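Local coordinates for protein lasso peptide isopeptidase AtxE2 (Asticcacaulis excentricus, PDB 5TXC) that hydrolyses the isopeptide bond of the lasso peptides astexin-2 and astexin-3, converting the threaded molecules into linear peptides, at residues V85-V90 and A99-V104; L60-P65 and I130-S135; L407-G412 and L500-D505. One frame throughout, in Å; residues are numbered along the deposited sequence.

Contact 1 (V85-V90 and A99-V104); sequences VFRMVV and AIDVDV
R87 and D101 join by a salt bridge across an antiparallel beta hairpin, the outer two strands of a propeller blade, at a point where a classic beta bulge shifts the register. Two residues, V102 and D103, stand opposite the single residue M88: M88 N donates to D103 O, while M88 O accepts from V102 N. Past the bulge V90 and I100 form a regular hydrogen-bonded pair, with bonds in both directions between N and O. The extra residue coincides with a corner in the chain at V102, and pairing resumes on both sides of it.

The arginine chain can be followed outward. R87 CB packs on V104 CG2 at 4.1 Å. CG stands between the backbone N and the carbonyl carbon (chi1 44°), and from there the chain runs extended to NE over the aspartate, R87 CD resting 3.3 Å from D101 OD1. At the end, R87 NH1 donates to D101 OD1 over 2.9 Å; this oxygen accepts through its syn lone pair and lies close to the guanidinium plane, although guanidinium and carboxylate stand 71° apart. NH2 goes to Y388 OH, a second anchor.

V89 lies on this same face, its CG2 beside D101 OD1 and its CG1 against A99 CB. M88 and V90 turn to the other face. V102, at the corner, touches L141 as M88 does, and its CG2 meets M88 CG at 3.6 Å.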
loop_
_atom_site.group_PDB
_atom_site.type_symbol
_atom_site.label_atom_id
_atom_site.label_comp_id
_atom_site.label_asym_id
_atom_site.label_seq_id
_atom_site.Cartn_x
_atom_site.Cartn_y
_atom_site.Cartn_z
ATOM N N VAL A 85 -4.041 -11.997 -14.147
ATOM C CA VAL A 85 -5.352 -12.519 -14.499
ATOM C C VAL A 85 -6.342 -11.982 -13.470
ATOM O O VAL A 85 -6.226 -12.280 -12.276
ATOM C CB VAL A 85 -5.358 -14.049 -14.545
ATOM C CG1 VAL A 85 -6.771 -14.562 -14.777
ATOM C CG2 VAL A 85 -4.405 -14.548 -15.647
ATOM N N PHE A 86 -7.285 -11.149 -13.898
ATOM C CA PHE A 86 -8.319 -10.621 -13.010
ATOM C C PHE A 86 -9.614 -11.400 -13.209
ATOM O O PHE A 86 -10.017 -11.669 -14.350
ATOM C CB PHE A 86 -8.565 -9.139 -13.274
ATOM C CG PHE A 86 -7.403 -8.257 -12.923
ATOM C CD1 PHE A 86 -7.154 -7.908 -11.613
ATOM C CD2 PHE A 86 -6.557 -7.777 -13.917
ATOM C CE1 PHE A 86 -6.089 -7.091 -11.294
ATOM C CE2 PHE A 86 -5.494 -6.949 -13.608
ATOM C CZ PHE A 86 -5.252 -6.608 -12.297
ATOM N N ARG A 87 -10.263 -11.767 -12.107
ATOM C CA ARG A 87 -11.578 -12.381 -12.184
ATOM C C ARG A 87 -12.526 -11.718 -11.196
ATOM O O ARG A 87 -12.143 -11.380 -10.069
ATOM C CB ARG A 87 -11.511 -13.899 -11.947
ATOM C CG ARG A 87 -10.651 -14.366 -10.811
ATOM C CD ARG A 87 -10.469 -15.885 -10.870
ATOM N NE ARG A 87 -9.702 -16.409 -9.737
ATOM C CZ ARG A 87 -10.236 -16.991 -8.666
ATOM N NH1 ARG A 87 -11.545 -17.145 -8.565
ATOM N NH2 ARG A 87 -9.460 -17.428 -7.688
ATOM N N MET A 88 -13.758 -11.498 -11.638
ATOM C CA MET A 88 -14.821 -11.035 -10.756
ATOM C C MET A 88 -15.496 -12.251 -10.144
ATOM O O MET A 88 -15.926 -13.153 -10.866
ATOM C CB MET A 88 -15.837 -10.191 -11.521
ATOM C CG MET A 88 -16.918 -9.541 -10.629
ATOM S SD MET A 88 -16.271 -8.520 -9.282
ATOM C CE MET A 88 -15.687 -7.091 -10.179
ATOM N N VAL A 89 -15.568 -12.291 -8.817
ATOM C CA VAL A 89 -16.020 -13.488 -8.130
ATOM C C VAL A 89 -17.266 -13.167 -7.316
ATOM O O VAL A 89 -17.422 -12.061 -6.786
ATOM C CB VAL A 89 -14.901 -14.049 -7.240
ATOM C CG1 VAL A 89 -15.291 -15.403 -6.650
ATOM C CG2 VAL A 89 -13.602 -14.141 -8.049
ATOM N N VAL A 90 -18.137 -14.175 -7.187
ATOM C CA VAL A 90 -19.346 -14.113 -6.372
ATOM C C VAL A 90 -19.386 -15.379 -5.536
ATOM O O VAL A 90 -19.374 -16.487 -6.083
ATOM C CB VAL A 90 -20.625 -13.979 -7.217
ATOM C CG1 VAL A 90 -21.847 -14.120 -6.331
ATOM C CG2 VAL A 90 -20.697 -12.613 -7.863
ATOM N N ALA A 99 -17.530 -20.680 -5.103
ATOM C CA ALA A 99 -17.503 -19.372 -5.731
ATOM C C ALA A 99 -17.654 -19.520 -7.241
ATOM O O ALA A 99 -17.384 -20.572 -7.814
ATOM C CB ALA A 99 -16.202 -18.647 -5.409
ATOM N N ILE A 100 -18.073 -18.445 -7.896
ATOM C CA ILE A 100 -18.339 -18.480 -9.330
ATOM C C ILE A 100 -17.647 -17.301 -9.988
ATOM O O ILE A 100 -17.803 -16.154 -9.547
ATOM C CB ILE A 100 -19.845 -18.442 -9.641
ATOM C CG1 ILE A 100 -20.503 -19.753 -9.225
ATOM C CG2 ILE A 100 -20.064 -18.140 -11.100
ATOM C CD1 ILE A 100 -21.999 -19.692 -9.299
ATOM N N ASP A 101 -16.842 -17.580 -11.006
ATOM C CA ASP A 101 -16.221 -16.502 -11.766
ATOM C C ASP A 101 -17.266 -15.964 -12.731
ATOM O O ASP A 101 -17.637 -16.636 -13.697
ATOM C CB ASP A 101 -14.954 -16.975 -12.488
ATOM C CG ASP A 101 -13.814 -17.348 -11.526
ATOM O OD1 ASP A 101 -13.676 -16.704 -10.474
ATOM O OD2 ASP A 101 -13.027 -18.275 -11.822
ATOM N N VAL A 102 -17.785 -14.765 -12.443
ATOM C CA VAL A 102 -18.770 -14.138 -13.321
ATOM C C VAL A 102 -18.115 -13.293 -14.389
ATOM O O VAL A 102 -18.801 -12.799 -15.295
ATOM C CB VAL A 102 -19.772 -13.274 -12.523
ATOM C CG1 VAL A 102 -20.559 -14.139 -11.542
ATOM C CG2 VAL A 102 -19.041 -12.140 -11.799
ATOM N N ASP A 103 -16.800 -13.135 -14.330
ATOM C CA ASP A 103 -16.052 -12.512 -15.407
ATOM C C ASP A 103 -14.595 -12.881 -15.194
ATOM O O ASP A 103 -14.179 -13.159 -14.064
ATOM C CB ASP A 103 -16.230 -10.993 -15.439
ATOM C CG ASP A 103 -15.600 -10.361 -16.673
ATOM O OD1 ASP A 103 -15.316 -11.117 -17.620
ATOM O OD2 ASP A 103 -15.343 -9.130 -16.685
ATOM N N VAL A 104 -13.855 -12.984 -16.298
ATOM C CA VAL A 104 -12.413 -13.212 -16.281
ATOM C C VAL A 104 -11.807 -12.336 -17.365
ATOM O O VAL A 104 -12.342 -12.257 -18.474
ATOM C CB VAL A 104 -12.044 -14.692 -16.511
ATOM C CG1 VAL A 104 -10.514 -14.877 -16.489
ATOM C CG2 VAL A 104 -12.721 -15.604 -15.490
#

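Contact 2 (L60-P65 and I130-S135); sequences LLSLSP and IQPRWS
The indole of W134 lies under the backbone of S64, and this is the dense end of the contact. S64 CA sits 3.4 Å from the centroid of the five-membered ring, 3° off its normal, a CH-pi contact made squarely over the face, and S64 CB continues across the same face toward the six-membered ring. P65 CD meets W134 CB at 3.6 Å. With CG anti to the carbonyl carbon (chi1 -68°), the ring is carried across to segment 60-65, where W134 NE1 donates to S62 O over 3.1 Å. The oxygen lies near the ring plane, but the donor stands well above the carbonyl plane of S62, away from its lone pairs; together with the face contact the bond holds the ring's orientation.

Segments 60-65 and 130-135 run almost parallel, 7° apart, yet no backbone hydrogen bond links them: they belong to the inner edges of two successive blades of the beta-propeller, strand 61-63 pairing with 69-78 and strand 133-134 with 140-147. Between them S62 OG donates to P132 O at 2.7 Å, nearly along the C=O axis.

Toward L60 the join loosens. L60 turns its side chain away from segment 130-135, and the two carbonyl oxygens L60 O and I130 O are 4.1 Å apart. Water 1 bridges them, donating to L60 O over 2.7 Å and to I130 O over 2.8 Å.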
loop_
_atom_site.group_PDB
_atom_site.type_symbol
_atom_site.label_atom_id
_atom_site.label_comp_id
_atom_site.label_asym_id
_atom_site.label_seq_id
_atom_site.Cartn_x
_atom_site.Cartn_y
_atom_site.Cartn_z
ATOM N N LEU A 60 -13.318 -3.170 -1.054
ATOM C CA LEU A 60 -12.856 -4.222 -1.941
ATOM C C LEU A 60 -13.892 -5.311 -2.146
ATOM O O LEU A 60 -13.664 -6.212 -2.961
ATOM C CB LEU A 60 -11.528 -4.812 -1.452
ATOM C CG LEU A 60 -11.316 -5.016 0.042
ATOM C CD1 LEU A 60 -12.300 -6.036 0.630
ATOM C CD2 LEU A 60 -9.886 -5.458 0.259
ATOM N N LEU A 61 -14.981 -5.300 -1.381
ATOM C CA LEU A 61 -16.005 -6.322 -1.533
ATOM C C LEU A 61 -17.358 -5.627 -1.475
ATOM O O LEU A 61 -17.477 -4.502 -0.969
ATOM C CB LEU A 61 -15.903 -7.418 -0.452
ATOM C CG LEU A 61 -16.097 -7.058 1.026
ATOM C CD1 LEU A 61 -17.617 -6.883 1.373
ATOM C CD2 LEU A 61 -15.476 -8.111 1.910
ATOM N N SER A 62 -18.382 -6.313 -1.985
ATOM C CA SER A 62 -19.766 -5.846 -1.907
ATOM C C SER A 62 -20.722 -6.977 -1.548
ATOM O O SER A 62 -20.731 -8.028 -2.202
ATOM C CB SER A 62 -20.210 -5.237 -3.227
ATOM O OG SER A 62 -19.876 -3.876 -3.286
ATOM N N LEU A 63 -21.572 -6.722 -0.563
ATOM C CA LEU A 63 -22.714 -7.583 -0.296
ATOM C C LEU A 63 -23.840 -7.298 -1.277
ATOM O O LEU A 63 -24.104 -6.141 -1.614
ATOM C CB LEU A 63 -23.228 -7.369 1.122
ATOM C CG LEU A 63 -22.232 -7.787 2.187
ATOM C CD1 LEU A 63 -22.811 -7.694 3.615
ATOM C CD2 LEU A 63 -21.731 -9.173 1.856
ATOM N N SER A 64 -24.501 -8.369 -1.747
ATOM C CA SER A 64 -25.734 -8.183 -2.497
ATOM C C SER A 64 -26.773 -7.507 -1.601
ATOM O O SER A 64 -26.661 -7.555 -0.371
ATOM C CB SER A 64 -26.266 -9.512 -3.015
ATOM O OG SER A 64 -26.411 -10.426 -1.959
ATOM N N PRO A 65 -27.791 -6.874 -2.193
ATOM C CA PRO A 65 -28.812 -6.205 -1.361
ATOM C C PRO A 65 -29.413 -7.084 -0.266
ATOM O O PRO A 65 -29.626 -6.599 0.849
ATOM C CB PRO A 65 -29.861 -5.784 -2.396
ATOM C CG PRO A 65 -29.063 -5.550 -3.645
ATOM C CD PRO A 65 -28.007 -6.639 -3.629
ATOM N N ILE A 130 -11.457 -2.557 -7.217
ATOM C CA ILE A 130 -12.667 -2.674 -8.023
ATOM C C ILE A 130 -13.820 -2.975 -7.083
ATOM O O ILE A 130 -13.871 -4.059 -6.496
ATOM C CB ILE A 130 -12.531 -3.779 -9.077
ATOM C CG1 ILE A 130 -11.263 -3.544 -9.907
ATOM C CG2 ILE A 130 -13.826 -3.897 -9.893
ATOM C CD1 ILE A 130 -11.155 -2.153 -10.486
ATOM N N GLN A 131 -14.755 -2.036 -6.936
ATOM C CA GLN A 131 -15.893 -2.257 -6.052
ATOM C C GLN A 131 -17.089 -2.665 -6.893
ATOM O O GLN A 131 -17.648 -1.821 -7.603
ATOM C CB GLN A 131 -16.215 -1.013 -5.223
ATOM C CG GLN A 131 -15.455 0.248 -5.606
ATOM C CD GLN A 131 -15.817 1.474 -4.734
ATOM O OE1 GLN A 131 -16.836 1.488 -4.012
ATOM N NE2 GLN A 131 -14.986 2.520 -4.826
ATOM N N PRO A 132 -17.482 -3.931 -6.891
ATOM C CA PRO A 132 -18.627 -4.347 -7.706
ATOM C C PRO A 132 -19.920 -3.756 -7.167
ATOM O O PRO A 132 -20.121 -3.660 -5.954
ATOM C CB PRO A 132 -18.610 -5.874 -7.607
ATOM C CG PRO A 132 -17.673 -6.215 -6.494
ATOM C CD PRO A 132 -17.013 -4.986 -5.981
ATOM N N ARG A 133 -20.781 -3.309 -8.079
ATOM C CA ARG A 133 -22.063 -2.715 -7.720
ATOM C C ARG A 133 -23.197 -3.644 -8.129
ATOM O O ARG A 133 -23.388 -3.917 -9.322
ATOM C CB ARG A 133 -22.187 -1.347 -8.370
ATOM C CG ARG A 133 -20.822 -0.796 -8.604
ATOM C CD ARG A 133 -20.627 0.593 -8.081
ATOM N NE ARG A 133 -20.382 0.667 -6.658
ATOM C CZ ARG A 133 -19.621 1.596 -6.086
ATOM N NH1 ARG A 133 -19.014 2.520 -6.814
ATOM N NH2 ARG A 133 -19.460 1.588 -4.778
ATOM N N TRP A 134 -23.928 -4.143 -7.133
ATOM C CA TRP A 134 -25.076 -5.011 -7.381
ATOM C C TRP A 134 -26.257 -4.218 -7.926
ATOM O O TRP A 134 -26.557 -3.121 -7.458
ATOM C CB TRP A 134 -25.490 -5.720 -6.091
ATOM C CG TRP A 134 -24.502 -6.714 -5.593
ATOM C CD1 TRP A 134 -23.424 -6.472 -4.792
ATOM C CD2 TRP A 134 -24.500 -8.125 -5.851
ATOM N NE1 TRP A 134 -22.753 -7.642 -4.535
ATOM C CE2 TRP A 134 -23.394 -8.671 -5.173
ATOM C CE3 TRP A 134 -25.321 -8.978 -6.601
ATOM C CZ2 TRP A 134 -23.086 -10.035 -5.218
ATOM C CZ3 TRP A 134 -25.025 -10.340 -6.628
ATOM C CH2 TRP A 134 -23.913 -10.850 -5.945
ATOM N N SER A 135 -26.962 -4.806 -8.892
ATOM C CA SER A 135 -28.222 -4.231 -9.339
ATOM C C SER A 135 -29.278 -4.390 -8.247
ATOM O O SER A 135 -29.195 -5.310 -7.432
ATOM C CB SER A 135 -28.690 -4.895 -10.633
ATOM O OG SER A 135 -28.922 -6.284 -10.442
HETATM O O HOH W 1 -12.448 -6.190 -5.348
#

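Contact 3 (L407-G412 and L500-D505)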
loop_
_atom_site.group_PDB
_atom_site.type_symbol
_atom_site.label_atom_id
_atom_site.label_comp_id
_atom_site.label_asym_id
_atom_site.label_seq_id
_atom_site.Cartn_x
_atom_site.Cartn_y
_atom_site.Cartn_z
ATOM N N LEU A 407 9.497 -3.299 21.586
ATOM C CA LEU A 407 10.407 -2.597 22.464
ATOM C C LEU A 407 9.896 -1.181 22.528
ATOM O O LEU A 407 9.033 -0.796 21.744
ATOM C CB LEU A 407 11.861 -2.713 21.995
ATOM C CG LEU A 407 12.718 -1.807 21.118
ATOM C CD1 LEU A 407 13.605 -2.713 20.265
ATOM C CD2 LEU A 407 11.976 -0.842 20.260
ATOM N N ARG A 408 10.421 -0.416 23.478
ATOM C CA ARG A 408 10.217 1.024 23.511
ATOM C C ARG A 408 11.545 1.679 23.150
ATOM O O ARG A 408 12.591 1.312 23.695
ATOM C CB ARG A 408 9.710 1.477 24.887
ATOM C CG ARG A 408 9.488 2.978 25.007
ATOM C CD ARG A 408 8.786 3.364 26.311
ATOM N NE ARG A 408 7.332 3.258 26.205
ATOM C CZ ARG A 408 6.625 2.297 26.791
ATOM N NH1 ARG A 408 7.258 1.371 27.520
ATOM N NH2 ARG A 408 5.301 2.250 26.655
ATOM N N ASN A 409 11.509 2.630 22.230
ATOM C CA ASN A 409 12.736 3.230 21.729
ATOM C C ASN A 409 13.154 4.405 22.617
ATOM O O ASN A 409 12.409 4.844 23.501
ATOM C CB ASN A 409 12.555 3.650 20.257
ATOM C CG ASN A 409 11.728 4.926 20.076
ATOM O OD1 ASN A 409 11.396 5.646 21.034
ATOM N ND2 ASN A 409 11.400 5.216 18.818
ATOM N N ARG A 410 14.345 4.951 22.342
ATOM C CA ARG A 410 14.907 5.943 23.254
ATOM C C ARG A 410 14.069 7.216 23.326
ATOM O O ARG A 410 14.236 7.990 24.267
ATOM C CB ARG A 410 16.357 6.276 22.889
ATOM C CG ARG A 410 16.534 7.005 21.597
ATOM C CD ARG A 410 17.970 6.967 21.117
ATOM N NE ARG A 410 18.387 5.605 20.777
ATOM C CZ ARG A 410 19.610 5.302 20.365
ATOM N NH1 ARG A 410 20.498 6.277 20.253
ATOM N NH2 ARG A 410 19.930 4.052 20.041
ATOM N N ASN A 411 13.173 7.463 22.375
ATOM C CA ASN A 411 12.268 8.599 22.536
ATOM C C ASN A 411 11.071 8.266 23.408
ATOM O O ASN A 411 10.205 9.129 23.594
ATOM C CB ASN A 411 11.750 9.074 21.182
ATOM C CG ASN A 411 12.841 9.223 20.173
ATOM O OD1 ASN A 411 12.849 8.539 19.141
ATOM N ND2 ASN A 411 13.799 10.090 20.469
ATOM N N GLY A 412 10.998 7.043 23.929
ATOM C CA GLY A 412 9.865 6.574 24.701
ATOM C C GLY A 412 8.700 6.025 23.900
ATOM O O GLY A 412 7.656 5.714 24.486
ATOM N N LEU A 500 16.246 5.436 12.453
ATOM C CA LEU A 500 17.505 4.684 12.424
ATOM C C LEU A 500 17.864 4.127 13.802
ATOM O O LEU A 500 18.282 2.967 13.921
ATOM C CB LEU A 500 18.627 5.559 11.881
ATOM C CG LEU A 500 20.036 4.949 11.855
ATOM C CD1 LEU A 500 20.121 3.746 10.970
ATOM C CD2 LEU A 500 20.989 5.993 11.393
ATOM N N HIS A 501 17.709 4.932 14.858
ATOM C CA HIS A 501 18.019 4.432 16.198
ATOM C C HIS A 501 17.117 3.266 16.581
ATOM O O HIS A 501 17.565 2.302 17.227
ATOM C CB HIS A 501 17.929 5.559 17.213
ATOM C CG HIS A 501 19.108 6.481 17.162
ATOM N ND1 HIS A 501 19.056 7.794 17.576
ATOM C CD2 HIS A 501 20.366 6.285 16.688
ATOM C CE1 HIS A 501 20.243 8.356 17.393
ATOM N NE2 HIS A 501 21.052 7.462 16.848
ATOM N N THR A 502 15.856 3.312 16.142
ATOM C CA THR A 502 14.932 2.212 16.379
ATOM C C THR A 502 15.402 0.939 15.688
ATOM O O THR A 502 15.351 -0.148 16.274
ATOM C CB THR A 502 13.538 2.598 15.881
ATOM O OG1 THR A 502 13.154 3.850 16.470
ATOM C CG2 THR A 502 12.526 1.527 16.236
ATOM N N LEU A 503 15.849 1.056 14.436
ATOM C CA LEU A 503 16.405 -0.089 13.729
ATOM C C LEU A 503 17.584 -0.670 14.485
ATOM O O LEU A 503 17.672 -1.888 14.685
ATOM C CB LEU A 503 16.848 0.325 12.325
ATOM C CG LEU A 503 15.796 0.366 11.221
ATOM C CD1 LEU A 503 16.413 0.866 9.921
ATOM C CD2 LEU A 503 15.149 -1.003 11.016
ATOM N N GLU A 504 18.497 0.195 14.922
ATOM C CA GLU A 504 19.649 -0.264 15.694
ATOM C C GLU A 504 19.219 -0.958 16.991
ATOM O O GLU A 504 19.808 -1.978 17.383
ATOM C CB GLU A 504 20.592 0.919 15.979
ATOM C CG GLU A 504 21.240 1.531 14.718
ATOM C CD GLU A 504 22.074 2.812 14.954
ATOM O OE1 GLU A 504 21.957 3.470 16.021
ATOM O OE2 GLU A 504 22.880 3.156 14.057
ATOM N N ASP A 505 18.210 -0.415 17.688
ATOM C CA ASP A 505 17.697 -1.096 18.882
ATOM C C ASP A 505 17.207 -2.501 18.555
ATOM O O ASP A 505 17.408 -3.435 19.336
ATOM C CB ASP A 505 16.561 -0.301 19.525
ATOM C CG ASP A 505 17.002 1.070 20.015
ATOM O OD1 ASP A 505 18.221 1.264 20.280
ATOM O OD2 ASP A 505 16.112 1.957 20.105
HETATM O O HOH W 2 22.100 2.776 19.093
#
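R410 lays its guanidinium flat on the imidazole of H501, tying the turn between strands 401-408 and 414-421 to helix 494-512 in the alpha/beta-hydrolase domain. The planes are 7° apart and the centres 3.8 Å; a bend at chi3 (66°) folds the guanidinium over H501, and NH1 lies over the middle of the ring. R410 NH1 and H501 ND1 are close but not hydrogen-bonded, as expected for groups stacked face to face.

NH2 finds two partners at the rim of the guanidinium, both near its plane. R410 NH2 donates to D505 OD1 over 3.3 Å, a long but straight salt bridge (163°) that arrives on the syn side but somewhat out of the carboxylate plane. Water 2 accepts from R410 NH2 at 2.7 Å and donates to E504 OE1. E504 is therefore coupled through solvent, its oxygen lying well out of the guanidinium plane.

Deeper in the contact, N409 divides its amide between helix and turn. N409 ND2 donates to T502 OG1, which lies slightly tilted from the amide plane, and this hydroxyl also bonds to N498 O, one helical turn back. OD1 instead serves its own loop: it accepts from I413 N and, weakly, from N411 N. The type I turn from N409 to G412 is closed by G412 N to N409 O, and R408 NE makes a weak bond to G412 O.

At the strand end, L407 O accepts from W324 NE1, outside the hydrolase sheet. The L407 side chain crosses that of D505 at about a right angle, placing L407 CD1 3.9 Å from D505 CB.

How the contacts relate
From the N terminus, the chain lays down 60-65, passes through strand 69-78 to 85-90, and turns back at 99-104, where contact 1 closes a short hairpin. It then reaches 130-135, which closes the longer loop of contact 2 around it. Contact 1 is thus nested within contact 2, and they touch: M88 packs on I130 and P132, and V90 on W134. One holds a blade together, the other joins it to the next. After the remaining blades the chain enters the hydrolase domain, where contact 3 closes separately, tying edge strand 401-408 to helix 494-512. Its centre lies about 43 Å from that of contact 2.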